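FKBO (Streptomyces hygroscopicus, PDB 4BPS) hydrolyses chorismate to pyruvate and a dihydroxycyclohexadiene carboxylic acid, a step in the biosynthesis of the immunosuppressants FK506 and FK520. Local coordinates at residues 82-87 with 91-96; 213-218 with 222-227; 308-313 with 323-328; 118-123 with 166-171; 144-147 with 153-156. All coordinates share one frame; numbering follows the deposited sequence.

In the fold
Interactions 2 and 3 are buried, whereas 1, 4 and 5 are only partly so. Interactions 2 and 5 meet at the ligand: the loop holding Y215 and F226 and the helix start holding Y155 touch one another through P224. Interaction 4 lies at the other end of the same helix 154-169 and reaches interaction 2 through V225 against L166. Interactions 1 and 3 sit on opposite sides of the chain's centre. The hairpin of interaction 1 is held by backbone bonds and a salt bridge at the surface, whereas interaction 3 combines a buried leucine with waters. Interaction 4 relies on aromatic and aliphatic contact, interaction 2 on proline packing and one water, interaction 5 on carbonyls at a helix start.

Interaction 1. Residues 82-87 with 91-96; sequences VESGMD and AWARTD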
# COMPACT_ATOMS: atom_id res chain seq x y z
N VAL A 82 4.33 18.27 -13.18
CA VAL A 82 4.67 19.67 -13.34
C VAL A 82 5.88 20.10 -12.51
O VAL A 82 6.50 21.13 -12.82
CB VAL A 82 3.46 20.59 -13.02
CG1 VAL A 82 2.28 20.22 -13.95
CG2 VAL A 82 3.06 20.56 -11.55
N GLU A 83 6.21 19.34 -11.46
CA GLU A 83 7.35 19.66 -10.60
C GLU A 83 7.72 18.41 -9.84
O GLU A 83 6.83 17.61 -9.49
CB GLU A 83 6.99 20.76 -9.60
CG GLU A 83 8.18 21.29 -8.83
CD GLU A 83 7.82 22.31 -7.76
OE1 GLU A 83 6.69 22.31 -7.24
OE2 GLU A 83 8.71 23.15 -7.44
N SER A 84 9.01 18.25 -9.56
CA SER A 84 9.51 17.19 -8.69
C SER A 84 10.54 17.77 -7.74
O SER A 84 11.09 18.85 -8.01
CB SER A 84 10.15 16.10 -9.54
OG SER A 84 9.22 15.64 -10.47
N GLY A 85 10.83 17.06 -6.66
CA GLY A 85 11.84 17.52 -5.73
C GLY A 85 12.13 16.49 -4.67
O GLY A 85 11.60 15.38 -4.72
N MSE A 86 13.02 16.85 -3.76
CA MSE A 86 13.34 16.03 -2.61
C MSE A 86 13.35 16.93 -1.37
O MSE A 86 14.01 17.97 -1.37
CB MSE A 86 14.69 15.37 -2.79
CG MSE A 86 14.72 14.12 -3.66
SE MSE A 86 16.06 12.75 -3.15
CE MSE A 86 16.64 13.51 -1.46
N ASP A 87 12.63 16.52 -0.33
CA ASP A 87 12.56 17.28 0.91
C ASP A 87 12.52 16.29 2.05
O ASP A 87 11.69 15.40 2.05
CB ASP A 87 11.29 18.12 0.95
CG ASP A 87 11.36 19.30 0.01
OD1 ASP A 87 11.94 20.33 0.42
OD2 ASP A 87 10.84 19.20 -1.12
N ALA A 91 11.43 11.82 -1.89
CA ALA A 91 11.43 12.18 -3.30
C ALA A 91 9.99 12.22 -3.77
O ALA A 91 9.24 11.29 -3.50
CB ALA A 91 12.25 11.20 -4.12
N TRP A 92 9.61 13.29 -4.46
CA TRP A 92 8.23 13.48 -4.87
C TRP A 92 8.12 14.04 -6.27
O TRP A 92 9.02 14.70 -6.78
CB TRP A 92 7.51 14.38 -3.86
CG TRP A 92 8.16 15.72 -3.62
CD1 TRP A 92 9.07 16.03 -2.64
CD2 TRP A 92 7.98 16.93 -4.38
NE1 TRP A 92 9.46 17.34 -2.74
CE2 TRP A 92 8.79 17.92 -3.78
CE3 TRP A 92 7.19 17.27 -5.50
CZ2 TRP A 92 8.87 19.22 -4.28
CZ3 TRP A 92 7.26 18.59 -5.97
CH2 TRP A 92 8.10 19.53 -5.37
N ALA A 93 6.97 13.76 -6.87
CA ALA A 93 6.57 14.36 -8.14
C ALA A 93 5.10 14.72 -8.03
O ALA A 93 4.32 13.95 -7.43
CB ALA A 93 6.77 13.39 -9.31
N ARG A 94 4.71 15.85 -8.60
CA ARG A 94 3.31 16.27 -8.53
C ARG A 94 2.81 16.66 -9.92
O ARG A 94 3.57 17.21 -10.74
CB ARG A 94 3.14 17.46 -7.56
CG ARG A 94 3.72 18.78 -8.06
CD ARG A 94 3.70 19.88 -6.95
NE ARG A 94 4.14 21.16 -7.51
CZ ARG A 94 3.36 21.99 -8.20
NH1 ARG A 94 2.07 21.72 -8.37
NH2 ARG A 94 3.85 23.10 -8.76
N THR A 95 1.53 16.39 -10.15
CA THR A 95 0.76 17.09 -11.16
C THR A 95 0.03 18.22 -10.44
O THR A 95 0.16 18.36 -9.23
CB THR A 95 -0.23 16.17 -11.85
OG1 THR A 95 -1.23 15.78 -10.89
CG2 THR A 95 0.47 14.94 -12.44
N ASP A 96 -0.74 19.05 -11.13
CA ASP A 96 -1.48 20.05 -10.39
C ASP A 96 -2.48 19.43 -9.41
O ASP A 96 -2.74 20.02 -8.35
CB ASP A 96 -2.15 21.06 -11.32
CG ASP A 96 -1.13 22.03 -11.92
OD1 ASP A 96 -0.08 22.31 -11.30
OD2 ASP A 96 -1.39 22.56 -13.02
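E83 and R94 form a salt bridge across two antiparallel strands, NE of R94 giving a nearly straight bond to OE1 of E83 at 2.8 Å (166°). The carboxylate is approached on its anti lone pair and lies at the edge of the guanidinium, its plane turned 78° from it; NH2 adds a weak second bond to the same oxygen. NH1 turns the other way, to Y131 OH and, at long range, to D96. Near the turn, W92 NE1 donates to D87 OD2 at 2.8 Å, with the carboxylate almost coplanar with the indole. Between these pairs the backbones are laced by bonds in both directions between W92 and G85 and by R94 N to E83 O at 2.9 Å. V82 N reaches R94 O at 2.8 Å, while E83 N bonds the same oxygen only weakly. W92 starts between its backbone N and carbonyl carbon (chi1 55°), which folds the indole back over the neighbouring strand: G85 CA lies 4.0 Å from the centroid of the W92 five-membered ring in a CH-pi contact. V82 CG2 covers one face of the R94 guanidinium. V82 and E83 together face R94, a classic beta bulge in a beta hairpin, with strand 83-87 at the margin of its mixed sheet.

Interaction 2. Residues 213-218 with 222-227; sequences HHYPTT and RPPVFA. With 3EB (3-(2-carboxyethyl)benzoic acid), chain B.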
# COMPACT_ATOMS: atom_id res chain seq x y z
N HIS A 213 -7.86 0.96 13.63
CA HIS A 213 -7.45 1.69 14.84
C HIS A 213 -8.35 1.41 16.04
O HIS A 213 -8.10 1.92 17.13
CB HIS A 213 -7.26 3.19 14.58
CG HIS A 213 -8.48 3.97 14.28
ND1 HIS A 213 -8.98 4.13 13.00
CD2 HIS A 213 -9.26 4.73 15.09
CE1 HIS A 213 -10.04 4.92 13.05
NE2 HIS A 213 -10.23 5.30 14.31
N HIS A 214 -9.36 0.55 15.84
CA HIS A 214 -10.17 0.02 16.94
C HIS A 214 -9.73 -1.38 17.38
O HIS A 214 -10.38 -1.97 18.24
CB HIS A 214 -11.66 -0.04 16.54
CG HIS A 214 -12.26 1.30 16.30
ND1 HIS A 214 -13.52 1.45 15.76
CD2 HIS A 214 -11.79 2.55 16.53
CE1 HIS A 214 -13.80 2.74 15.65
NE2 HIS A 214 -12.77 3.43 16.12
N TYR A 215 -8.66 -1.91 16.81
CA TYR A 215 -8.18 -3.21 17.25
C TYR A 215 -7.91 -3.21 18.76
O TYR A 215 -7.42 -2.23 19.32
CB TYR A 215 -6.90 -3.61 16.54
CG TYR A 215 -6.99 -4.15 15.11
CD1 TYR A 215 -8.20 -4.22 14.41
CD2 TYR A 215 -5.85 -4.60 14.48
CE1 TYR A 215 -8.22 -4.72 13.13
CE2 TYR A 215 -5.86 -5.08 13.19
CZ TYR A 215 -7.04 -5.14 12.50
OH TYR A 215 -7.11 -5.60 11.19
N PRO A 216 -8.13 -4.36 19.40
CA PRO A 216 -7.89 -4.45 20.84
C PRO A 216 -6.38 -4.47 21.14
O PRO A 216 -5.53 -4.64 20.25
CB PRO A 216 -8.55 -5.78 21.21
CG PRO A 216 -8.45 -6.61 19.96
CD PRO A 216 -8.66 -5.62 18.85
N THR A 217 -6.06 -4.36 22.42
CA THR A 217 -4.67 -4.11 22.77
C THR A 217 -3.78 -5.34 22.63
O THR A 217 -2.57 -5.21 22.70
CB THR A 217 -4.53 -3.54 24.19
OG1 THR A 217 -5.01 -4.50 25.12
CG2 THR A 217 -5.28 -2.22 24.34
N THR A 218 -4.37 -6.51 22.39
CA THR A 218 -3.59 -7.67 22.01
C THR A 218 -2.59 -7.35 20.90
O THR A 218 -1.51 -7.91 20.87
CB THR A 218 -4.52 -8.78 21.49
OG1 THR A 218 -5.69 -8.88 22.30
CG2 THR A 218 -3.78 -10.10 21.45
N ARG A 222 0.16 0.10 20.36
CA ARG A 222 -0.65 1.06 19.60
C ARG A 222 -1.23 0.34 18.40
O ARG A 222 -0.53 -0.39 17.70
CB ARG A 222 0.17 2.28 19.12
CG ARG A 222 0.77 3.16 20.22
CD ARG A 222 -0.23 4.06 21.01
NE ARG A 222 -1.17 4.90 20.24
CZ ARG A 222 -1.02 6.19 19.90
NH1 ARG A 222 0.08 6.88 20.18
NH2 ARG A 222 -2.00 6.81 19.23
N PRO A 223 -2.52 0.56 18.13
CA PRO A 223 -3.14 -0.17 17.01
C PRO A 223 -2.65 0.34 15.67
O PRO A 223 -2.17 1.48 15.53
CB PRO A 223 -4.64 0.13 17.18
CG PRO A 223 -4.66 1.42 17.88
CD PRO A 223 -3.48 1.42 18.82
N PRO A 224 -2.79 -0.51 14.65
CA PRO A 224 -2.64 -0.02 13.28
C PRO A 224 -3.70 1.01 12.96
O PRO A 224 -4.69 1.14 13.70
CB PRO A 224 -2.80 -1.27 12.41
CG PRO A 224 -3.18 -2.37 13.31
CD PRO A 224 -3.32 -1.88 14.71
N VAL A 225 -3.50 1.77 11.88
CA VAL A 225 -4.50 2.72 11.42
C VAL A 225 -4.45 2.75 9.92
O VAL A 225 -3.38 2.90 9.34
CB VAL A 225 -4.28 4.12 12.04
CG1 VAL A 225 -2.86 4.66 11.78
CG2 VAL A 225 -5.32 5.11 11.55
N PHE A 226 -5.61 2.56 9.30
CA PHE A 226 -5.76 2.55 7.83
C PHE A 226 -7.21 2.22 7.47
O PHE A 226 -7.89 1.51 8.22
CB PHE A 226 -4.81 1.56 7.11
CG PHE A 226 -4.94 0.12 7.54
CD1 PHE A 226 -4.19 -0.39 8.59
CD2 PHE A 226 -5.80 -0.73 6.87
CE1 PHE A 226 -4.30 -1.71 8.97
CE2 PHE A 226 -5.92 -2.05 7.24
CZ PHE A 226 -5.19 -2.54 8.31
N ALA A 227 -7.63 2.68 6.30
CA ALA A 227 -8.93 2.32 5.74
C ALA A 227 -8.82 1.02 4.97
O ALA A 227 -7.72 0.63 4.57
CB ALA A 227 -9.41 3.42 4.82
C 3EB B . -4.93 -6.39 8.88
O 3EB B . -4.74 -5.86 9.98
CA 3EB B . -3.84 -7.11 8.14
OAB 3EB B . -0.34 -1.72 9.15
OAD 3EB B . -0.55 -0.58 7.26
CAE 3EB B . -3.21 -4.74 6.33
CAF 3EB B . -3.12 -3.51 5.69
CAG 3EB B . -2.48 -4.99 7.49
CAH 3EB B . -2.30 -2.51 6.19
CAL 3EB B . -0.75 -1.63 7.97
CAM 3EB B . -1.67 -3.97 8.00
CAN 3EB B . -1.59 -2.72 7.37
OXT 3EB B . -6.09 -6.42 8.32
C2 3EB B . -2.50 -6.34 8.19
O HOH W 1 -8.02 2.45 11.02
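P224 packs across the ring of Y215 in the loop between strands 201-204 and 229-232, which forms one wall of the ligand pocket in this YjgF-type fold. Y215 OH donates to atom O of the carboxyethyl group of the bound 3-(2-carboxyethyl)benzoic acid at 2.7 Å, that oxygen lying in the plane of the phenol ring. F226 gives the ligand a flat floor instead: ligand carbon CAH sits 3.4 Å above the centre of its ring. Behind this first shell, P224 CG presses on Y215 CD2 at 3.7 Å, the two side chains crossing at about a right angle. R228 NH2 also bonds Y215 OH, so the phenol oxygen is held by a second substrate-binding residue. P223 packs its CG against H213 O, and H213 CA makes a CA-H...O contact with P224 O at 3.0 Å. With chi1 at 69° the H213 ring is carried away from residues 222-227, though ND1 still turns to a water. This water joins the two halves of the loop, accepting from F226 N at 3.0 Å and H213 N at 3.0 Å while lying 2.8 Å from H213 ND1 in the plane of the imidazole.

Interaction 3. Residues 308-313 with 323-328; sequences TVRRVC and VALLHT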
# COMPACT_ATOMS: atom_id res chain seq x y z
N THR A 308 0.35 -22.68 -4.67
CA THR A 308 -0.97 -22.93 -4.11
C THR A 308 -1.81 -21.66 -4.20
O THR A 308 -2.95 -21.67 -4.68
CB THR A 308 -0.83 -23.39 -2.64
OG1 THR A 308 -0.06 -24.59 -2.59
CG2 THR A 308 -2.20 -23.64 -2.01
N VAL A 309 -1.23 -20.56 -3.75
CA VAL A 309 -1.92 -19.29 -3.77
C VAL A 309 -2.19 -18.79 -5.19
O VAL A 309 -3.28 -18.29 -5.48
CB VAL A 309 -1.14 -18.24 -2.94
CG1 VAL A 309 -1.64 -16.83 -3.18
CG2 VAL A 309 -1.20 -18.59 -1.46
N ARG A 310 -1.21 -18.95 -6.07
CA ARG A 310 -1.38 -18.54 -7.46
C ARG A 310 -2.63 -19.20 -8.05
O ARG A 310 -3.41 -18.54 -8.74
CB ARG A 310 -0.15 -18.91 -8.29
CG ARG A 310 -0.18 -18.27 -9.67
CD ARG A 310 1.06 -18.63 -10.51
NE ARG A 310 2.32 -18.21 -9.87
CZ ARG A 310 2.82 -16.98 -9.90
NH1 ARG A 310 2.18 -16.02 -10.56
NH2 ARG A 310 3.97 -16.71 -9.28
N ARG A 311 -2.81 -20.49 -7.76
CA ARG A 311 -3.92 -21.24 -8.33
C ARG A 311 -5.26 -20.80 -7.73
O ARG A 311 -6.26 -20.69 -8.46
CB ARG A 311 -3.70 -22.76 -8.17
CG ARG A 311 -2.52 -23.27 -9.01
CD ARG A 311 -2.42 -24.80 -9.09
NE ARG A 311 -2.83 -25.48 -7.86
CZ ARG A 311 -2.00 -25.86 -6.90
NH1 ARG A 311 -0.69 -25.64 -7.00
NH2 ARG A 311 -2.48 -26.47 -5.81
N VAL A 312 -5.31 -20.53 -6.43
CA VAL A 312 -6.51 -20.02 -5.81
C VAL A 312 -6.91 -18.70 -6.43
O VAL A 312 -8.09 -18.47 -6.75
CB VAL A 312 -6.34 -19.87 -4.28
CG1 VAL A 312 -7.52 -19.13 -3.67
CG2 VAL A 312 -6.15 -21.23 -3.61
N CYS A 313 -5.93 -17.82 -6.59
CA CYS A 313 -6.21 -16.51 -7.15
C CYS A 313 -6.66 -16.63 -8.60
O CYS A 313 -7.57 -15.93 -9.02
CB CYS A 313 -4.99 -15.60 -7.03
SG CYS A 313 -4.66 -15.06 -5.32
N VAL A 323 -1.09 -9.55 -12.20
CA VAL A 323 -0.97 -10.11 -10.86
C VAL A 323 0.50 -10.44 -10.61
O VAL A 323 1.13 -11.07 -11.45
CB VAL A 323 -1.85 -11.38 -10.70
CG1 VAL A 323 -1.75 -11.93 -9.31
CG2 VAL A 323 -3.32 -11.10 -11.02
N ALA A 324 1.04 -9.94 -9.51
CA ALA A 324 2.42 -10.21 -9.14
C ALA A 324 2.45 -10.87 -7.78
O ALA A 324 1.95 -10.30 -6.80
CB ALA A 324 3.21 -8.92 -9.09
N LEU A 325 3.05 -12.05 -7.70
CA LEU A 325 3.23 -12.73 -6.41
C LEU A 325 4.61 -12.39 -5.86
O LEU A 325 5.59 -12.38 -6.60
CB LEU A 325 3.06 -14.25 -6.54
CG LEU A 325 1.62 -14.76 -6.31
CD1 LEU A 325 0.70 -14.29 -7.42
CD2 LEU A 325 1.58 -16.27 -6.17
N LEU A 326 4.67 -12.09 -4.56
CA LEU A 326 5.90 -11.69 -3.88
C LEU A 326 6.03 -12.54 -2.62
O LEU A 326 5.10 -12.60 -1.82
CB LEU A 326 5.85 -10.20 -3.53
CG LEU A 326 5.87 -9.25 -4.75
CD1 LEU A 326 5.47 -7.83 -4.31
CD2 LEU A 326 7.24 -9.25 -5.41
N HIS A 327 7.21 -13.14 -2.43
CA HIS A 327 7.48 -13.99 -1.30
C HIS A 327 8.01 -13.14 -0.15
O HIS A 327 9.18 -12.70 -0.21
CB HIS A 327 8.50 -15.04 -1.70
CG HIS A 327 8.92 -15.90 -0.57
ND1 HIS A 327 10.19 -16.41 -0.47
CD2 HIS A 327 8.25 -16.30 0.54
CE1 HIS A 327 10.28 -17.12 0.64
NE2 HIS A 327 9.12 -17.06 1.27
N THR A 328 7.18 -12.85 0.85
CA THR A 328 7.59 -11.98 1.94
C THR A 328 6.60 -12.14 3.11
O THR A 328 5.51 -12.68 2.95
CB THR A 328 7.66 -10.52 1.44
OG1 THR A 328 8.48 -9.76 2.33
CG2 THR A 328 6.27 -9.90 1.30
O HOH W 2 3.94 -13.49 -10.11
O HOH W 3 5.86 -15.03 -8.09
O HOH W 4 2.55 -13.03 -12.25
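One water gripped by both R310 and L325 ties helix 306-314 to strand 323-327: it accepts from the backbone N of L325 at 2.9 Å and from NH1 of R310 at 3.1 Å. A second water donates to L325 O at 3.1 Å and takes a weak bond from R310 NH2. Both waters lie at the edge of the guanidinium, in its plane. The flat face of the same group is used by L325, whose CD2 sits 3.9 Å above its centre, with CB 3.8 Å from NH2. The chain of R310 runs out extended and then bends at chi3 (-59°), bringing the guanidinium back over the leucine; R310 CB also touches L325 CD2 at 3.8 Å. On the inner side, V309 CG1 approaches L325 CD2 more loosely, at 4.4 Å, and both residues rest on V298 of strand 296-300. That strand, the helix and strand 323-327 make a beta-alpha-beta unit with the two strands parallel. L325 thus buries its side chain between helix and sheet while R310 roofs it, the flat face of the guanidinium meeting carbon and its N-H edge meeting water, so the charge can probably stay hydrated while its flat face shields the leucine, and the link to the strand's backbone runs through water.

Interaction 4. Residues 118-123 with 166-171; sequences LYTNVF and LDEGGI
The Schellman end of helix 154-169 brings I171 against F123 of helix 112-129, joining two helices of the N-terminal chorismatase region. I171 CG1 sits 3.8 Å above the centroid of the F123 ring, only 2° from the ring normal, a CH-pi contact over the face. CD1 of the same residue runs on toward the rim, 3.9 Å from F123 CD1. L166 comes from another direction, its CD1 at the edge of the ring, 3.8 Å from CZ. F123 has CG anti to its carbonyl carbon (chi1 -66°), which sends the ring out from the helix and into the angle between these two aliphatic chains. M176 touches F123, L166 and I171 alike and completes the apolar cluster. Beside this cluster, T120 and E168 cross at about a right angle with OG1 of T120 3.0 Å from OE1 of E168; the threonine hydroxyl bonds to A116 O within its own helix, while E168 OE2 takes a bond from Q164. L166 also neighbours R162, linking this packing to the wall of the ligand pocket. G170, with positive phi (63°), turns the chain so that I171 points back at the ring. I171 N makes the long Schellman bond to L166 O (2.9 Å), with G170 N to D167 O the weak inner one; G169 N of the last turn reaches the same L166 O from the opposite face of its plane (3.2 Å).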
# COMPACT_ATOMS: atom_id res chain seq x y z
N LEU A 118 9.44 10.10 10.01
CA LEU A 118 9.15 9.90 8.61
C LEU A 118 7.71 10.30 8.31
O LEU A 118 7.46 11.08 7.38
CB LEU A 118 9.43 8.42 8.28
CG LEU A 118 9.19 8.00 6.84
CD1 LEU A 118 10.07 6.80 6.48
CD2 LEU A 118 7.72 7.67 6.61
N TYR A 119 6.76 9.81 9.10
CA TYR A 119 5.37 10.18 8.86
C TYR A 119 5.12 11.66 9.13
O TYR A 119 4.35 12.29 8.41
CB TYR A 119 4.40 9.28 9.67
CG TYR A 119 3.90 8.11 8.85
CD1 TYR A 119 2.79 8.24 8.05
CD2 TYR A 119 4.59 6.90 8.83
CE1 TYR A 119 2.35 7.21 7.23
CE2 TYR A 119 4.16 5.87 8.01
CZ TYR A 119 3.04 6.02 7.22
OH TYR A 119 2.60 5.01 6.38
N THR A 120 5.78 12.23 10.14
CA THR A 120 5.68 13.68 10.34
C THR A 120 6.08 14.41 9.06
O THR A 120 5.43 15.37 8.64
CB THR A 120 6.56 14.13 11.50
OG1 THR A 120 6.00 13.68 12.74
CG2 THR A 120 6.67 15.66 11.55
N ASN A 121 7.17 13.96 8.46
CA ASN A 121 7.67 14.61 7.26
C ASN A 121 6.70 14.43 6.09
O ASN A 121 6.50 15.37 5.31
CB ASN A 121 9.07 14.10 6.91
CG ASN A 121 10.11 14.59 7.90
OD1 ASN A 121 9.91 15.60 8.57
ND2 ASN A 121 11.20 13.86 8.04
N VAL A 122 6.07 13.26 5.98
CA VAL A 122 5.04 13.05 4.96
C VAL A 122 3.85 14.00 5.16
O VAL A 122 3.40 14.69 4.22
CB VAL A 122 4.60 11.58 4.93
CG1 VAL A 122 3.36 11.39 4.05
CG2 VAL A 122 5.74 10.68 4.45
N PHE A 123 3.31 14.05 6.38
CA PHE A 123 2.17 14.93 6.65
C PHE A 123 2.57 16.38 6.38
O PHE A 123 1.79 17.14 5.79
CB PHE A 123 1.66 14.79 8.07
CG PHE A 123 1.06 13.44 8.40
CD1 PHE A 123 0.09 12.85 7.61
CD2 PHE A 123 1.44 12.79 9.56
CE1 PHE A 123 -0.47 11.63 7.96
CE2 PHE A 123 0.91 11.55 9.90
CZ PHE A 123 -0.05 10.97 9.10
N LEU A 166 0.58 10.64 13.87
CA LEU A 166 -0.75 11.21 13.72
C LEU A 166 -1.02 12.20 14.84
O LEU A 166 -1.56 13.29 14.61
CB LEU A 166 -1.85 10.15 13.68
CG LEU A 166 -2.18 9.52 12.32
CD1 LEU A 166 -1.14 8.52 11.84
CD2 LEU A 166 -3.55 8.84 12.38
N ASP A 167 -0.65 11.86 16.06
CA ASP A 167 -0.83 12.81 17.16
C ASP A 167 -0.00 14.07 16.98
O ASP A 167 -0.46 15.17 17.28
CB ASP A 167 -0.47 12.16 18.49
CG ASP A 167 -1.41 11.04 18.86
OD1 ASP A 167 -2.55 11.02 18.35
OD2 ASP A 167 -1.00 10.18 19.67
N GLU A 168 1.24 13.92 16.53
CA GLU A 168 2.11 15.07 16.29
C GLU A 168 1.58 16.01 15.22
O GLU A 168 1.92 17.18 15.21
CB GLU A 168 3.50 14.55 15.90
CG GLU A 168 4.25 14.04 17.10
CD GLU A 168 5.46 13.17 16.78
OE1 GLU A 168 5.64 12.75 15.61
OE2 GLU A 168 6.26 12.95 17.72
N GLY A 169 0.75 15.48 14.33
CA GLY A 169 0.22 16.27 13.23
C GLY A 169 -1.22 16.68 13.43
O GLY A 169 -1.77 17.38 12.58
N GLY A 170 -1.84 16.27 14.54
CA GLY A 170 -3.26 16.53 14.74
C GLY A 170 -4.12 15.84 13.68
O GLY A 170 -5.15 16.37 13.23
N ILE A 171 -3.70 14.65 13.26
CA ILE A 171 -4.36 13.93 12.18
C ILE A 171 -5.47 13.02 12.73
O ILE A 171 -5.22 12.21 13.63
CB ILE A 171 -3.33 13.07 11.39
CG1 ILE A 171 -2.15 13.92 10.85
CG2 ILE A 171 -4.00 12.29 10.26
CD1 ILE A 171 -2.51 14.89 9.75

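Interaction 5. Residues 144-147 with 153-156; sequences INTT and EVYR. With 3EB (3-(2-carboxyethyl)benzoic acid), chain B.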
# COMPACT_ATOMS: atom_id res chain seq x y z
N ILE A 144 9.49 -7.56 9.56
CA ILE A 144 8.25 -7.15 10.20
C ILE A 144 7.86 -8.01 11.41
O ILE A 144 7.24 -7.49 12.35
CB ILE A 144 7.12 -7.11 9.12
CG1 ILE A 144 5.88 -6.35 9.60
CG2 ILE A 144 6.76 -8.52 8.61
CD1 ILE A 144 4.92 -6.01 8.45
N ASN A 145 8.22 -9.30 11.42
CA ASN A 145 7.90 -10.18 12.56
C ASN A 145 9.10 -10.46 13.45
O ASN A 145 9.01 -11.24 14.39
CB ASN A 145 7.32 -11.51 12.07
CG ASN A 145 6.09 -11.36 11.20
OD1 ASN A 145 5.98 -12.06 10.20
ND2 ASN A 145 5.16 -10.48 11.59
N THR A 146 10.24 -9.85 13.15
CA THR A 146 11.40 -10.00 14.02
C THR A 146 11.21 -9.17 15.28
O THR A 146 10.35 -8.29 15.34
CB THR A 146 12.73 -9.56 13.33
OG1 THR A 146 12.73 -8.14 13.11
CG2 THR A 146 12.99 -10.30 12.03
N THR A 147 12.02 -9.45 16.29
CA THR A 147 12.01 -8.69 17.54
C THR A 147 13.09 -7.62 17.49
O THR A 147 14.24 -7.92 17.17
CB THR A 147 12.25 -9.64 18.71
OG1 THR A 147 11.31 -10.72 18.64
CG2 THR A 147 12.08 -8.92 20.02
N GLU A 153 8.19 -6.66 18.84
CA GLU A 153 8.03 -7.00 17.43
C GLU A 153 8.13 -5.75 16.56
O GLU A 153 7.49 -4.72 16.87
CB GLU A 153 6.69 -7.70 17.19
CG GLU A 153 6.58 -8.32 15.81
CD GLU A 153 5.19 -8.87 15.47
OE1 GLU A 153 4.20 -8.45 16.11
OE2 GLU A 153 5.12 -9.74 14.59
N VAL A 154 8.87 -5.84 15.46
CA VAL A 154 9.05 -4.70 14.57
C VAL A 154 7.71 -4.12 14.10
O VAL A 154 7.55 -2.91 14.07
CB VAL A 154 10.00 -5.05 13.42
CG1 VAL A 154 9.95 -4.01 12.30
CG2 VAL A 154 11.43 -5.15 13.96
N TYR A 155 6.73 -4.95 13.73
CA TYR A 155 5.46 -4.37 13.26
C TYR A 155 4.84 -3.47 14.34
O TYR A 155 4.28 -2.43 14.03
CB TYR A 155 4.46 -5.47 12.91
CG TYR A 155 3.14 -4.91 12.41
CD1 TYR A 155 3.06 -4.13 11.26
CD2 TYR A 155 1.97 -5.13 13.11
CE1 TYR A 155 1.87 -3.61 10.82
CE2 TYR A 155 0.76 -4.65 12.67
CZ TYR A 155 0.71 -3.87 11.53
OH TYR A 155 -0.50 -3.38 11.12
N ARG A 156 4.92 -3.91 15.59
CA ARG A 156 4.33 -3.17 16.69
C ARG A 156 5.09 -1.86 16.92
O ARG A 156 4.48 -0.81 17.18
CB ARG A 156 4.28 -4.01 17.95
CG ARG A 156 3.40 -5.22 17.79
CD ARG A 156 3.59 -6.22 18.93
NE ARG A 156 2.87 -7.47 18.64
CZ ARG A 156 1.67 -7.78 19.11
NH1 ARG A 156 1.04 -6.97 19.96
NH2 ARG A 156 1.10 -8.93 18.77
C 3EB B . -4.93 -6.39 8.88
O 3EB B . -4.74 -5.86 9.98
CA 3EB B . -3.84 -7.11 8.14
OAB 3EB B . -0.34 -1.72 9.15
OAD 3EB B . -0.55 -0.58 7.26
CAE 3EB B . -3.21 -4.74 6.33
CAF 3EB B . -3.12 -3.51 5.69
CAG 3EB B . -2.48 -4.99 7.49
CAH 3EB B . -2.30 -2.51 6.19
CAL 3EB B . -0.75 -1.63 7.97
CAM 3EB B . -1.67 -3.97 8.00
CAN 3EB B . -1.59 -2.72 7.37
OXT 3EB B . -6.09 -6.42 8.32
C2 3EB B . -2.50 -6.34 8.19
O HOH W 5 6.63 -11.93 15.66
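I144 and Y155 lie alongside each other and point the same way at the N-terminal end of helix 154-169, where E153 takes the N-cap position. I144 CG1 rests 3.7 Å from Y155 CB, and I144 CD1 lies 3.9 Å from Y155 CD1. In Y155, CG is anti to the backbone N (chi1 -180°), which sends the ring away from the loop and into the pocket. N145 and E153 make a second side-by-side pair: ND2 of N145 donates to OE2 of E153 at 3.1 Å, with amide and carboxylate planes 35° apart and the nitrogen out of the carboxylate plane. The same amide is held from beyond the pair, OD1 by R301 and ND2 by I330 O. E153 reaches forward along the helix with OE1 to R156 NE, a salt bridge of 3.0 Å, and a water links its OE2 to N145 O. T146 and V154 form the third pair, OG1 against CG2 at 3.4 Å, with OG1 hydrogen-bonded to G143 O. Beneath these side chains the loop supplies carbonyls to the first helical N-H groups: T146 O takes V154 N at 2.9 Å and I144 O takes Y155 N at 2.9 Å. With its backbone fixed in this way, substrate-binding Y155 donates from OH to oxygen OAB of the ligand's benzoate carboxylate at 2.6 Å, in the plane of the phenol ring.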